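PDB 2EGT: OsmC family peroxiredoxin, which probably reduces organic hydroperoxides through a pair of cysteines, as other OsmC-family peroxiredoxins do. Local coordinates for residues E9-A14 / E24-E29; E81-K86 / P118-K123. All coordinates share one frame; numbering follows the deposited sequence.

Contact 1 (E9-A14 / E24-E29); sequences ELSSEA and EITAGE
Ala14 and Glu29 make the closest meeting: CB of Ala14 lies 3.4 Å from CG of Glu29, and beside it the backbone N of Glu29 gives a hydrogen bond to O of Ala14 (2.9 Å, N-H...O angle 160°). Glu29 sets CG beside its own backbone N (chi1 -62°), which lays the methylene against the alanine methyl; a second bend at chi2 (-70°) then carries the carboxylate off, and OE2 accepts a bond from His52 of the second subunit. The same Ala14 O also receives a CA-H...O contact from Gly28 CA at 3.6 Å. Gly28 has a backbone conformation that by itself calls for glycine. Farther back, Ser11 and Thr26 meet more loosely. Thr26 holds CG2 anti to its backbone N, 3.8 Å from Ser11 OG, while OG1 reaches a water at 2.6 Å that is also bound, weakly, by Ser11 OG. Glu13 sends OE1 to a salt bridge with Lys30. Ser11 and Ser12 both face Thr15, a classic beta bulge in strand 3-12, which a strand of the second subunit extends at Glu9. The turn from strand 3-12 into strand 15-20 is thus bonded to the chain just after strand 23-28, at one end of a three-stranded antiparallel meander.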
loop_
_atom_site.group_PDB
_atom_site.type_symbol
_atom_site.label_atom_id
_atom_site.label_comp_id
_atom_site.label_asym_id
_atom_site.label_seq_id
_atom_site.Cartn_x
_atom_site.Cartn_y
_atom_site.Cartn_z
ATOM N N GLU A 9 -13.401 -8.343 -2.960
ATOM C CA GLU A 9 -14.519 -9.210 -2.613
ATOM C C GLU A 9 -13.934 -10.389 -1.847
ATOM O O GLU A 9 -12.806 -10.806 -2.115
ATOM C CB GLU A 9 -15.245 -9.709 -3.866
ATOM C CG GLU A 9 -14.376 -10.476 -4.833
ATOM C CD GLU A 9 -15.187 -11.123 -5.938
ATOM O OE1 GLU A 9 -16.129 -10.472 -6.438
ATOM O OE2 GLU A 9 -14.877 -12.275 -6.312
ATOM N N LEU A 10 -14.685 -10.929 -0.891
ATOM C CA LEU A 10 -14.184 -12.057 -0.112
ATOM C C LEU A 10 -13.898 -13.288 -0.961
ATOM O O LEU A 10 -14.683 -13.645 -1.841
ATOM C CB LEU A 10 -15.180 -12.448 0.988
ATOM C CG LEU A 10 -15.345 -11.558 2.223
ATOM C CD1 LEU A 10 -16.405 -12.163 3.139
ATOM C CD2 LEU A 10 -14.018 -11.426 2.959
ATOM N N SER A 11 -12.761 -13.926 -0.692
ATOM C CA SER A 11 -12.379 -15.154 -1.375
ATOM C C SER A 11 -12.437 -16.263 -0.314
ATOM O O SER A 11 -12.568 -17.443 -0.632
ATOM C CB SER A 11 -10.972 -15.031 -1.971
ATOM O OG SER A 11 -10.037 -14.591 -1.008
ATOM N N SER A 12 -12.336 -15.855 0.950
ATOM C CA SER A 12 -12.419 -16.757 2.098
ATOM C C SER A 12 -12.564 -15.877 3.337
ATOM O O SER A 12 -12.594 -14.650 3.221
ATOM C CB SER A 12 -11.172 -17.652 2.214
ATOM O OG SER A 12 -10.008 -16.902 2.491
ATOM N N GLU A 13 -12.655 -16.486 4.517
ATOM C CA GLU A 13 -12.819 -15.713 5.749
ATOM C C GLU A 13 -11.791 -14.590 5.905
ATOM O O GLU A 13 -10.585 -14.834 5.895
ATOM C CB GLU A 13 -12.757 -16.639 6.972
ATOM C CG GLU A 13 -13.919 -17.624 7.068
ATOM C CD GLU A 13 -13.610 -18.984 6.467
ATOM O OE1 GLU A 13 -12.712 -19.080 5.601
ATOM O OE2 GLU A 13 -14.281 -19.963 6.855
ATOM N N ALA A 14 -12.285 -13.359 6.046
ATOM C CA ALA A 14 -11.443 -12.180 6.213
ATOM C C ALA A 14 -10.312 -12.095 5.189
ATOM O O ALA A 14 -9.239 -11.559 5.478
ATOM C CB ALA A 14 -10.864 -12.157 7.624
ATOM N N GLU A 24 -4.875 -9.231 -10.374
ATOM C CA GLU A 24 -5.542 -9.545 -9.113
ATOM C C GLU A 24 -4.591 -10.222 -8.132
ATOM O O GLU A 24 -3.717 -10.991 -8.531
ATOM C CB GLU A 24 -6.710 -10.505 -9.344
ATOM C CG GLU A 24 -7.637 -10.165 -10.485
ATOM C CD GLU A 24 -8.773 -11.165 -10.596
ATOM O OE1 GLU A 24 -8.509 -12.376 -10.450
ATOM O OE2 GLU A 24 -9.924 -10.745 -10.837
ATOM N N ILE A 25 -4.763 -9.932 -6.848
ATOM C CA ILE A 25 -3.965 -10.576 -5.813
ATOM C C ILE A 25 -4.903 -10.867 -4.650
ATOM O O ILE A 25 -6.012 -10.338 -4.587
ATOM C CB ILE A 25 -2.800 -9.699 -5.299
ATOM C CG1 ILE A 25 -3.338 -8.388 -4.723
ATOM C CG2 ILE A 25 -1.790 -9.458 -6.415
ATOM C CD1 ILE A 25 -2.261 -7.532 -4.068
ATOM N N THR A 26 -4.467 -11.720 -3.738
ATOM C CA THR A 26 -5.290 -12.053 -2.590
ATOM C C THR A 26 -4.675 -11.411 -1.355
ATOM O O THR A 26 -3.498 -11.624 -1.057
ATOM C CB THR A 26 -5.391 -13.580 -2.421
ATOM O OG1 THR A 26 -5.967 -14.144 -3.606
ATOM C CG2 THR A 26 -6.271 -13.933 -1.230
ATOM N N ALA A 27 -5.472 -10.617 -0.645
ATOM C CA ALA A 27 -4.992 -9.924 0.551
ATOM C C ALA A 27 -5.944 -10.083 1.732
ATOM O O ALA A 27 -7.165 -10.092 1.564
ATOM C CB ALA A 27 -4.790 -8.438 0.246
ATOM N N GLY A 28 -5.374 -10.191 2.928
ATOM C CA GLY A 28 -6.184 -10.358 4.118
ATOM C C GLY A 28 -5.572 -11.387 5.047
ATOM O O GLY A 28 -4.391 -11.703 4.933
ATOM N N GLU A 29 -6.379 -11.927 5.952
ATOM C CA GLU A 29 -5.899 -12.905 6.920
ATOM C C GLU A 29 -5.277 -14.150 6.299
ATOM O O GLU A 29 -4.282 -14.662 6.808
ATOM C CB GLU A 29 -7.036 -13.304 7.866
ATOM C CG GLU A 29 -7.584 -12.145 8.689
ATOM C CD GLU A 29 -6.612 -11.649 9.752
ATOM O OE1 GLU A 29 -5.466 -11.293 9.410
ATOM O OE2 GLU A 29 -7.003 -11.610 10.936
HETATM O O HOH W 1 -8.533 -14.381 -3.685
#

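Contact 2 (E81-K86 / P118-K123); sequences EEIEIK and PSTNLK
Glu82 and Lys123 supply the charged part of this contact. NZ of Lys123 forms a salt bridge with Glu82 OE1 at 2.6 Å and also bonds OE2 at 2.7 Å, so one ammonium group is shared by both carboxylate oxygens. It sits above the carboxylate plane, 39° out of it at OE1. The lysine is fully extended beyond CG, which lets it span from its own strand to Glu82, two residues back in the register. A water donates to both Glu82 OE1 and Asn121 OD1, linking neighbouring side chains on the same face.

Backbone bonds provide the regular part. Asn121 N binds Glu81 O, Ile83 N binds Asn121 O at 3.0 Å, Lys123 N binds Ile83 O, and Ile85 N binds Lys123 O at 2.9 Å. This staggered pattern, with strand axes 4.7 Å apart and 17° from parallel, identifies a parallel pair.

Apolar contacts occupy the other face, where CD2 of Leu122 lies 3.9 Å from CB of Ile83. Thr120 crosses Ile83 at about a right angle, its CG2 4.1 Å from Ile83 CD1; its OG1 is bonded to Tyr80 O. Ile83 also packs on Leu39 and Ile42 of helix 34-56. Helices 95-109 and 111-116 intervene between the two strands, making this the parallel pairing of a beta-alpha-beta crossover in the mixed sheet of the OsmC-like fold.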
loop_
_atom_site.group_PDB
_atom_site.type_symbol
_atom_site.label_atom_id
_atom_site.label_comp_id
_atom_site.label_asym_id
_atom_site.label_seq_id
_atom_site.Cartn_x
_atom_site.Cartn_y
_atom_site.Cartn_z
ATOM N N GLU A 81 5.535 3.342 13.385
ATOM C CA GLU A 81 6.065 4.538 14.040
ATOM C C GLU A 81 7.260 4.998 13.229
ATOM O O GLU A 81 7.643 6.168 13.257
ATOM C CB GLU A 81 6.515 4.246 15.472
ATOM C CG GLU A 81 5.390 3.937 16.430
ATOM C CD GLU A 81 5.854 3.935 17.873
ATOM O OE1 GLU A 81 6.835 3.223 18.183
ATOM O OE2 GLU A 81 5.238 4.644 18.694
ATOM N N GLU A 82 7.866 4.059 12.514
ATOM C CA GLU A 82 8.998 4.390 11.673
ATOM C C GLU A 82 9.223 3.338 10.604
ATOM O O GLU A 82 8.913 2.159 10.789
ATOM C CB GLU A 82 10.262 4.573 12.509
ATOM C CG GLU A 82 10.748 3.335 13.216
ATOM C CD GLU A 82 12.014 3.608 14.002
ATOM O OE1 GLU A 82 11.957 4.430 14.941
ATOM O OE2 GLU A 82 13.064 3.010 13.675
ATOM N N ILE A 83 9.759 3.785 9.479
ATOM C CA ILE A 83 10.032 2.903 8.364
ATOM C C ILE A 83 11.461 3.144 7.901
ATOM O O ILE A 83 11.844 4.278 7.602
ATOM C CB ILE A 83 9.075 3.187 7.186
ATOM C CG1 ILE A 83 7.620 3.052 7.644
ATOM C CG2 ILE A 83 9.352 2.218 6.045
ATOM C CD1 ILE A 83 6.604 3.419 6.567
ATOM N N GLU A 84 12.250 2.078 7.864
ATOM C CA GLU A 84 13.627 2.178 7.413
ATOM C C GLU A 84 13.653 1.709 5.969
ATOM O O GLU A 84 13.121 0.641 5.650
ATOM C CB GLU A 84 14.542 1.281 8.251
ATOM C CG GLU A 84 15.999 1.342 7.813
ATOM C CD GLU A 84 16.871 0.307 8.502
ATOM O OE1 GLU A 84 16.634 -0.904 8.297
ATOM O OE2 GLU A 84 17.794 0.705 9.245
ATOM N N ILE A 85 14.261 2.505 5.100
ATOM C CA ILE A 85 14.346 2.150 3.693
ATOM C C ILE A 85 15.792 2.215 3.238
ATOM O O ILE A 85 16.437 3.262 3.342
ATOM C CB ILE A 85 13.519 3.111 2.804
ATOM C CG1 ILE A 85 12.094 3.239 3.344
ATOM C CG2 ILE A 85 13.489 2.586 1.374
ATOM C CD1 ILE A 85 11.210 4.191 2.539
ATOM N N LYS A 86 16.313 1.097 2.743
ATOM C CA LYS A 86 17.686 1.074 2.265
ATOM C C LYS A 86 17.711 0.779 0.767
ATOM O O LYS A 86 17.185 -0.241 0.319
ATOM C CB LYS A 86 18.498 0.021 3.029
ATOM C CG LYS A 86 19.999 0.113 2.789
ATOM C CD LYS A 86 20.778 -0.162 4.075
ATOM C CE LYS A 86 22.226 0.308 3.971
ATOM N NZ LYS A 86 22.949 0.216 5.280
ATOM N N PRO A 118 3.787 12.189 6.900
ATOM C CA PRO A 118 3.277 12.954 8.042
ATOM C C PRO A 118 2.975 12.105 9.273
ATOM O O PRO A 118 2.894 12.625 10.380
ATOM C CB PRO A 118 2.011 13.602 7.483
ATOM C CG PRO A 118 2.323 13.754 6.026
ATOM C CD PRO A 118 2.962 12.432 5.702
ATOM N N SER A 119 2.818 10.801 9.082
ATOM C CA SER A 119 2.485 9.920 10.195
ATOM C C SER A 119 3.611 9.013 10.679
ATOM O O SER A 119 3.437 8.279 11.648
ATOM C CB SER A 119 1.289 9.049 9.810
ATOM O OG SER A 119 0.270 9.829 9.215
ATOM N N THR A 120 4.763 9.058 10.023
ATOM C CA THR A 120 5.853 8.184 10.427
ATOM C C THR A 120 7.229 8.830 10.336
ATOM O O THR A 120 7.403 9.871 9.710
ATOM C CB THR A 120 5.850 6.897 9.567
ATOM O OG1 THR A 120 6.818 5.970 10.075
ATOM C CG2 THR A 120 6.182 7.228 8.119
ATOM N N ASN A 121 8.203 8.202 10.985
ATOM C CA ASN A 121 9.578 8.682 10.968
ATOM C C ASN A 121 10.332 7.832 9.958
ATOM O O ASN A 121 10.490 6.628 10.146
ATOM C CB ASN A 121 10.212 8.530 12.354
ATOM C CG ASN A 121 9.653 9.521 13.365
ATOM O OD1 ASN A 121 9.598 9.238 14.561
ATOM N ND2 ASN A 121 9.249 10.692 12.886
ATOM N N LEU A 122 10.782 8.457 8.879
ATOM C CA LEU A 122 11.511 7.735 7.848
ATOM C C LEU A 122 13.010 7.781 8.081
ATOM O O LEU A 122 13.569 8.826 8.413
ATOM C CB LEU A 122 11.206 8.319 6.470
ATOM C CG LEU A 122 9.760 8.261 5.982
ATOM C CD1 LEU A 122 9.667 8.945 4.628
ATOM C CD2 LEU A 122 9.300 6.811 5.887
ATOM N N LYS A 123 13.652 6.634 7.900
ATOM C CA LYS A 123 15.092 6.513 8.061
ATOM C C LYS A 123 15.611 5.920 6.759
ATOM O O LYS A 123 15.540 4.715 6.524
ATOM C CB LYS A 123 15.390 5.634 9.276
ATOM C CG LYS A 123 14.816 6.275 10.543
ATOM C CD LYS A 123 14.903 5.411 11.783
ATOM C CE LYS A 123 14.292 6.158 12.968
ATOM N NZ LYS A 123 14.321 5.366 14.233
HETATM O O HOH W 2 10.476 6.492 15.784
#

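Contacts 1 and 2 follow one another along the chain and do not touch: their centres are 28 Å apart and their nearest atoms about 18 Å. Each belongs to a separate sheet, contact 1 to the antiparallel one and contact 2 to the mixed one. Helix 34-56 connects them, since Leu37 packs on Ile25 and Ala27 beside contact 1 while Ile42 packs on Ile85 of contact 2. That helix carries Cys45, and Cys110 follows helix 95-109; the two form a disulfide, consistent with the redox pair of OsmC proteins. Both contacts also reach the second subunit, contact 1 through Glu29 and contact 2 through Ser119, which bonds Met115 of that subunit.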